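Local coordinates for antibiotic resistance protein (Deinococcus radiodurans, PDB 2VLI) that probably acts as a phosphotransferase of the P-loop NTPase clan that confers resistance to the antibiotic tunicamycin, at residues A[32-37]-A[81-86]. Numbering follows the deposited sequence.
Sequences SFVFEP and IVPVSI
The ring of Phe35 meets Val82 obliquely, with the CG1 methyl of the valine set against it, while the Phe35 CB lies 4.2 Å from Val82 CG2. With CG anti to the backbone N (chi1 -179°), the ring extends toward helix 61-75, where it lies against Met65, Leu69 and Ala72. The pyrrolidine ring of Pro37 brings its CG to both neighbouring valines, 3.8 Å from Val82 CG1 and equally near Val84 CG1, and its CD comes to 3.4 Å from Pro83 O. The ring of Pro83, in turn, presents its CD and CG to Val34 CG1, the two side chains crossing at about a right angle. Successive side chains leave on opposite faces of the sheet: Val34 and Ile81 lie on the side of helix 20-28, as does Pro83, whereas Phe35 and Pro37 pack against helix 61-75 and Val82 also meets Ile7 and Trp9 of strand 7-11.

The backbones pair in parallel. Ile81 serves as the two-way partner, its N donating to Phe33 O at 2.9 Å in an almost straight bond (177°), and its O accepting from Phe35 N in a more bent one (146°). This is the edge of the five-stranded parallel sheet of a P-loop NTPase, in strand order 2-3-1-4-5, with 33-34 outermost in the chain and 80-84 next to the strand 7-11 that leads into the phosphate-binding loop region. Beyond Phe35 the regular pairing stops, since Pro83 has no N-H to offer; Phe35 O instead faces Pro83 CD at 3.3 Å and receives a CA-H...O contact from Val82. At the other end Ile81 CD1 touches the Ser32 side chain, 3.7 Å from its OG, a hydroxyl hydrogen-bonded to His26 ND1 in helix 20-28 and to Leu29 O just beyond it.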
ATOM      1  N   SER A  32     -24.649  19.612  -9.270  1.00 28.15           N
ATOM      2  CA  SER A  32     -23.402  18.908  -9.028  1.00 26.64           C
ATOM      3  C   SER A  32     -22.613  18.717 -10.322  1.00 25.96           C
ATOM      4  O   SER A  32     -23.132  18.857 -11.409  1.00 25.02           O
ATOM      5  CB  SER A  32     -23.660  17.553  -8.333  1.00 25.79           C
ATOM      6  OG  SER A  32     -24.286  16.616  -9.193  1.00 23.68           O
ATOM      7  N   PHE A  33     -21.316  18.474 -10.195  1.00 24.75           N
ATOM      8  CA  PHE A  33     -20.458  18.337 -11.372  1.00 24.12           C
ATOM      9  C   PHE A  33     -19.475  17.217 -11.084  1.00 22.16           C
ATOM     10  O   PHE A  33     -18.924  17.180  -9.988  1.00 20.47           O
ATOM     11  CB  PHE A  33     -19.719  19.658 -11.660  1.00 24.54           C
ATOM     12  CG  PHE A  33     -18.767  19.594 -12.832  1.00 24.99           C
ATOM     13  CD1 PHE A  33     -17.408  19.381 -12.628  1.00 25.21           C
ATOM     14  CD2 PHE A  33     -19.218  19.796 -14.128  1.00 26.51           C
ATOM     15  CE1 PHE A  33     -16.519  19.335 -13.699  1.00 23.95           C
ATOM     16  CE2 PHE A  33     -18.348  19.730 -15.196  1.00 26.93           C
ATOM     17  CZ  PHE A  33     -16.980  19.509 -14.981  1.00 24.83           C
ATOM     18  N   VAL A  34     -19.298  16.323 -12.048  1.00 20.82           N
ATOM     19  CA  VAL A  34     -18.364  15.240 -11.938  1.00 20.99           C
ATOM     20  C   VAL A  34     -16.999  15.655 -12.528  1.00 20.80           C
ATOM     21  O   VAL A  34     -16.828  15.820 -13.734  1.00 21.24           O
ATOM     22  CB  VAL A  34     -18.883  13.950 -12.600  1.00 21.73           C
ATOM     23  CG1 VAL A  34     -17.914  12.829 -12.348  1.00 21.49           C
ATOM     24  CG2 VAL A  34     -20.265  13.515 -12.040  1.00 19.14           C
ATOM     25  N   PHE A  35     -16.040  15.853 -11.634  1.00 20.31           N
ATOM     26  CA  PHE A  35     -14.665  16.177 -11.965  1.00 19.07           C
ATOM     27  C   PHE A  35     -13.868  14.900 -12.133  1.00 19.92           C
ATOM     28  O   PHE A  35     -13.708  14.141 -11.184  1.00 20.17           O
ATOM     29  CB  PHE A  35     -14.119  17.031 -10.846  1.00 18.57           C
ATOM     30  CG  PHE A  35     -12.706  17.489 -11.026  1.00 19.63           C
ATOM     31  CD1 PHE A  35     -12.433  18.833 -11.371  1.00 19.76           C
ATOM     32  CD2 PHE A  35     -11.647  16.639 -10.798  1.00 17.45           C
ATOM     33  CE1 PHE A  35     -11.126  19.294 -11.455  1.00 18.82           C
ATOM     34  CE2 PHE A  35     -10.362  17.101 -10.885  1.00 19.73           C
ATOM     35  CZ  PHE A  35     -10.116  18.446 -11.247  1.00 18.25           C
ATOM     36  N   GLU A  36     -13.367  14.644 -13.340  1.00 20.53           N
ATOM     37  CA  GLU A  36     -12.719  13.375 -13.683  1.00 21.19           C
ATOM     38  C   GLU A  36     -11.234  13.563 -13.827  1.00 20.64           C
ATOM     39  O   GLU A  36     -10.791  14.050 -14.864  1.00 19.43           O
ATOM     40  CB  GLU A  36     -13.259  12.805 -14.991  1.00 22.96           C
ATOM     41  CG  GLU A  36     -14.744  12.766 -15.015  1.00 29.62           C
ATOM     42  CD  GLU A  36     -15.309  11.937 -16.141  1.00 38.82           C
ATOM     43  OE1 GLU A  36     -14.980  12.202 -17.338  1.00 45.64           O
ATOM     44  OE2 GLU A  36     -16.127  11.039 -15.811  1.00 46.88           O
ATOM     45  N   PRO A  37     -10.443  13.180 -12.793  1.00 20.17           N
ATOM     46  CA  PRO A  37      -9.007  13.409 -12.749  1.00 21.43           C
ATOM     47  C   PRO A  37      -8.254  12.797 -13.900  1.00 21.90           C
ATOM     48  O   PRO A  37      -7.195  13.261 -14.272  1.00 22.01           O
ATOM     49  CB  PRO A  37      -8.574  12.714 -11.457  1.00 21.45           C
ATOM     50  CG  PRO A  37      -9.785  12.697 -10.646  1.00 21.14           C
ATOM     51  CD  PRO A  37     -10.919  12.528 -11.569  1.00 21.25           C
ATOM     52  N   ILE A  81     -18.079  16.260  -7.336  1.00 20.88           N
ATOM     53  CA  ILE A  81     -17.918  14.805  -7.165  1.00 20.34           C
ATOM     54  C   ILE A  81     -16.683  14.313  -7.909  1.00 19.48           C
ATOM     55  O   ILE A  81     -16.544  14.516  -9.100  1.00 18.53           O
ATOM     56  CB  ILE A  81     -19.138  14.020  -7.668  1.00 20.84           C
ATOM     57  CG1 ILE A  81     -20.429  14.556  -7.042  1.00 21.83           C
ATOM     58  CG2 ILE A  81     -18.927  12.537  -7.425  1.00 20.58           C
ATOM     59  CD1 ILE A  81     -21.752  14.261  -7.839  1.00 23.19           C
ATOM     60  N   VAL A  82     -15.761  13.684  -7.201  1.00 19.33           N
ATOM     61  CA  VAL A  82     -14.475  13.282  -7.781  1.00 17.94           C
ATOM     62  C   VAL A  82     -14.234  11.764  -7.622  1.00 18.65           C
ATOM     63  O   VAL A  82     -13.796  11.346  -6.574  1.00 17.63           O
ATOM     64  CB  VAL A  82     -13.304  14.047  -7.075  1.00 19.11           C
ATOM     65  CG1 VAL A  82     -11.979  13.740  -7.757  1.00 14.77           C
ATOM     66  CG2 VAL A  82     -13.606  15.585  -6.936  1.00 17.18           C
ATOM     67  N   PRO A  83     -14.480  10.949  -8.671  1.00 19.79           N
ATOM     68  CA  PRO A  83     -14.142   9.518  -8.657  1.00 19.81           C
ATOM     69  C   PRO A  83     -12.657   9.309  -8.942  1.00 20.11           C
ATOM     70  O   PRO A  83     -12.154   9.820  -9.923  1.00 19.66           O
ATOM     71  CB  PRO A  83     -14.984   8.921  -9.788  1.00 20.62           C
ATOM     72  CG  PRO A  83     -15.487  10.082 -10.614  1.00 21.64           C
ATOM     73  CD  PRO A  83     -14.971  11.379  -9.997  1.00 19.69           C
ATOM     74  N   VAL A  84     -11.974   8.545  -8.082  1.00 19.46           N
ATOM     75  CA  VAL A  84     -10.593   8.202  -8.240  1.00 20.28           C
ATOM     76  C   VAL A  84     -10.431   6.718  -7.988  1.00 22.12           C
ATOM     77  O   VAL A  84     -11.314   6.072  -7.461  1.00 20.94           O
ATOM     78  CB  VAL A  84      -9.664   8.994  -7.297  1.00 20.91           C
ATOM     79  CG1 VAL A  84      -9.813  10.450  -7.541  1.00 22.64           C
ATOM     80  CG2 VAL A  84      -9.973   8.723  -5.851  1.00 20.17           C
ATOM     81  N   SER A  85      -9.316   6.193  -8.448  1.00 24.69           N
ATOM     82  CA  SER A  85      -8.923   4.807  -8.254  1.00 26.64           C
ATOM     83  C   SER A  85      -7.468   4.813  -7.909  1.00 26.93           C
ATOM     84  O   SER A  85      -6.615   4.858  -8.800  1.00 27.24           O
ATOM     85  CB  SER A  85      -9.114   4.032  -9.534  1.00 27.57           C
ATOM     86  OG  SER A  85      -9.769   2.820  -9.226  1.00 32.11           O
ATOM     87  N   ILE A  86      -7.170   4.860  -6.612  1.00 26.09           N
ATOM     88  CA  ILE A  86      -5.797   4.947  -6.153  1.00 26.68           C
ATOM     89  C   ILE A  86      -5.587   3.818  -5.130  1.00 27.69           C
ATOM     90  O   ILE A  86      -6.383   3.657  -4.232  1.00 25.57           O
ATOM     91  CB  ILE A  86      -5.495   6.256  -5.458  1.00 26.09           C
ATOM     92  CG1 ILE A  86      -5.675   7.459  -6.417  1.00 27.84           C
ATOM     93  CG2 ILE A  86      -4.092   6.234  -4.874  1.00 24.83           C
ATOM     94  CD1 ILE A  86      -4.552   7.672  -7.365  1.00 27.96           C
TER